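Local atomic coordinates of peptidoglycan glycosyltransferase (Burkholderia ambifaria, PDB entry 5UY7), a protein that belongs to the penicillin-binding proteins, a bacterial family involved in cell-wall assembly, and has a domain with the mixed alpha/beta fold of the beta-lactamase clan. Residues A[490-495]-A[521-526]. Sequence-based numbering, arbitrary orientation.
Sequences PRIVVA and GDTMRA
The shortest polar bond, from Arg525 NH2 to Asp522 OD1 (2.8 Å), is a salt bridge within helix 509-526, whose other side sets Thr523 and Met524 against Ile492. This is helix-on-sheet packing in a beta-lactamase-type fold. The C-terminal helix lies over the antiparallel sheet at the start of strand 492-499. In the salt bridge, OD1 uses its anti lone pair and lies nearly in the guanidinium plane. Asp522 OD2 is hydrogen-bonded to Asn210 ND2 of helix 201-217.

Across the contact everything is apolar. Ile492 has its chain extended beyond CG1 (chi2 179°), which carries CD1 out to the helix. There CD1 meets Thr523 CG2 at 3.7 Å. It also lies 3.7 Å from Met524 CE. Met524 turns at its CB-CG bond and again at its CG-SD bond (chi3 93°), bringing CE back toward the strand. Its side chain runs past that of Ile492 in the opposite direction. Thr523 splits its two branches: CG2 packs on the isoleucine, while OG1 is hydrogen-bonded to Ile519 O, one turn earlier. A classic beta bulge sets Arg491 and Ile492 opposite the single residue Ala485 of the neighbouring strand 477-485, and the CB atoms of both are directed at the helix. Arg491 adds a looser touch, with CB 4.5 Å from Met524 CE.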
loop_
_atom_site.group_PDB
_atom_site.type_symbol
_atom_site.label_atom_id
_atom_site.label_comp_id
_atom_site.label_asym_id
_atom_site.label_seq_id
_atom_site.Cartn_x
_atom_site.Cartn_y
_atom_site.Cartn_z
ATOM N N PRO A 490 9.549 6.448 -8.919
ATOM C CA PRO A 490 9.112 7.258 -7.778
ATOM C C PRO A 490 10.250 7.679 -6.873
ATOM O O PRO A 490 11.270 6.992 -6.722
ATOM C CB PRO A 490 8.121 6.351 -7.037
ATOM C CG PRO A 490 8.330 4.978 -7.590
ATOM C CD PRO A 490 8.904 5.122 -8.954
ATOM N N ARG A 491 10.050 8.849 -6.279
ATOM C CA ARG A 491 10.947 9.421 -5.290
ATOM C C ARG A 491 10.486 9.168 -3.868
ATOM O O ARG A 491 11.327 9.016 -2.969
ATOM C CB ARG A 491 11.056 10.931 -5.519
ATOM C CG ARG A 491 11.941 11.639 -4.522
ATOM C CD ARG A 491 12.663 12.787 -5.170
ATOM N NE ARG A 491 13.408 13.554 -4.185
ATOM C CZ ARG A 491 14.017 14.699 -4.453
ATOM N NH1 ARG A 491 13.962 15.196 -5.679
ATOM N NH2 ARG A 491 14.675 15.342 -3.498
ATOM N N ILE A 492 9.172 9.128 -3.640
ATOM C CA ILE A 492 8.636 8.959 -2.297
ATOM C C ILE A 492 7.556 7.890 -2.289
ATOM O O ILE A 492 6.895 7.621 -3.298
ATOM C CB ILE A 492 8.068 10.279 -1.730
ATOM C CG1 ILE A 492 6.897 10.775 -2.594
ATOM C CG2 ILE A 492 9.184 11.324 -1.613
ATOM C CD1 ILE A 492 6.263 12.076 -2.063
ATOM N N VAL A 493 7.398 7.266 -1.130
ATOM C CA VAL A 493 6.211 6.499 -0.788
ATOM C C VAL A 493 5.458 7.305 0.252
ATOM O O VAL A 493 6.074 7.843 1.178
ATOM C CB VAL A 493 6.575 5.108 -0.251
ATOM C CG1 VAL A 493 5.397 4.506 0.513
ATOM C CG2 VAL A 493 6.982 4.211 -1.407
ATOM N N VAL A 494 4.143 7.430 0.078
ATOM C CA VAL A 494 3.289 8.149 1.019
ATOM C C VAL A 494 2.229 7.191 1.528
ATOM O O VAL A 494 1.517 6.569 0.734
ATOM C CB VAL A 494 2.632 9.380 0.372
ATOM C CG1 VAL A 494 1.657 10.043 1.349
ATOM C CG2 VAL A 494 3.705 10.369 -0.075
ATOM N N ALA A 495 2.095 7.107 2.850
ATOM C CA ALA A 495 1.130 6.221 3.486
ATOM C C ALA A 495 0.278 7.049 4.427
ATOM O O ALA A 495 0.815 7.790 5.253
ATOM C CB ALA A 495 1.836 5.092 4.254
ATOM N N GLY A 521 1.476 15.542 -3.648
ATOM C CA GLY A 521 1.650 16.703 -4.509
ATOM C C GLY A 521 2.423 17.823 -3.836
ATOM O O GLY A 521 3.322 18.426 -4.437
ATOM N N ASP A 522 2.075 18.121 -2.582
ATOM C CA ASP A 522 2.776 19.180 -1.863
ATOM C C ASP A 522 4.251 18.841 -1.724
ATOM O O ASP A 522 5.108 19.734 -1.803
ATOM C CB ASP A 522 2.165 19.406 -0.479
ATOM C CG ASP A 522 0.813 20.095 -0.519
ATOM O OD1 ASP A 522 0.357 20.523 -1.604
ATOM O OD2 ASP A 522 0.201 20.230 0.564
ATOM N N THR A 523 4.559 17.561 -1.482
ATOM C CA THR A 523 5.952 17.142 -1.340
ATOM C C THR A 523 6.695 17.230 -2.666
ATOM O O THR A 523 7.828 17.725 -2.703
ATOM C CB THR A 523 6.020 15.721 -0.768
ATOM O OG1 THR A 523 5.412 15.716 0.527
ATOM C CG2 THR A 523 7.471 15.258 -0.639
ATOM N N MET A 524 6.085 16.758 -3.765
ATOM C CA MET A 524 6.687 16.955 -5.086
ATOM C C MET A 524 7.040 18.418 -5.321
ATOM O O MET A 524 8.152 18.741 -5.756
ATOM C CB MET A 524 5.741 16.491 -6.196
ATOM C CG MET A 524 5.338 15.050 -6.188
ATOM S SD MET A 524 6.618 13.966 -6.804
ATOM C CE MET A 524 7.420 13.520 -5.259
ATOM N N ARG A 525 6.086 19.320 -5.077
ATOM C CA ARG A 525 6.349 20.730 -5.326
ATOM C C ARG A 525 7.481 21.237 -4.443
ATOM O O ARG A 525 8.353 21.975 -4.911
ATOM C CB ARG A 525 5.080 21.560 -5.108
ATOM C CG ARG A 525 4.076 21.460 -6.255
ATOM C CD ARG A 525 2.855 22.360 -5.999
ATOM N NE ARG A 525 1.945 21.760 -5.026
ATOM C CZ ARG A 525 1.102 20.778 -5.320
ATOM N NH1 ARG A 525 1.061 20.303 -6.555
ATOM N NH2 ARG A 525 0.306 20.272 -4.389
ATOM N N ALA A 526 7.490 20.844 -3.166
ATOM C CA ALA A 526 8.505 21.360 -2.255
ATOM C C ALA A 526 9.897 20.877 -2.637
ATOM O O ALA A 526 10.889 21.578 -2.382
ATOM C CB ALA A 526 8.174 20.956 -0.818
#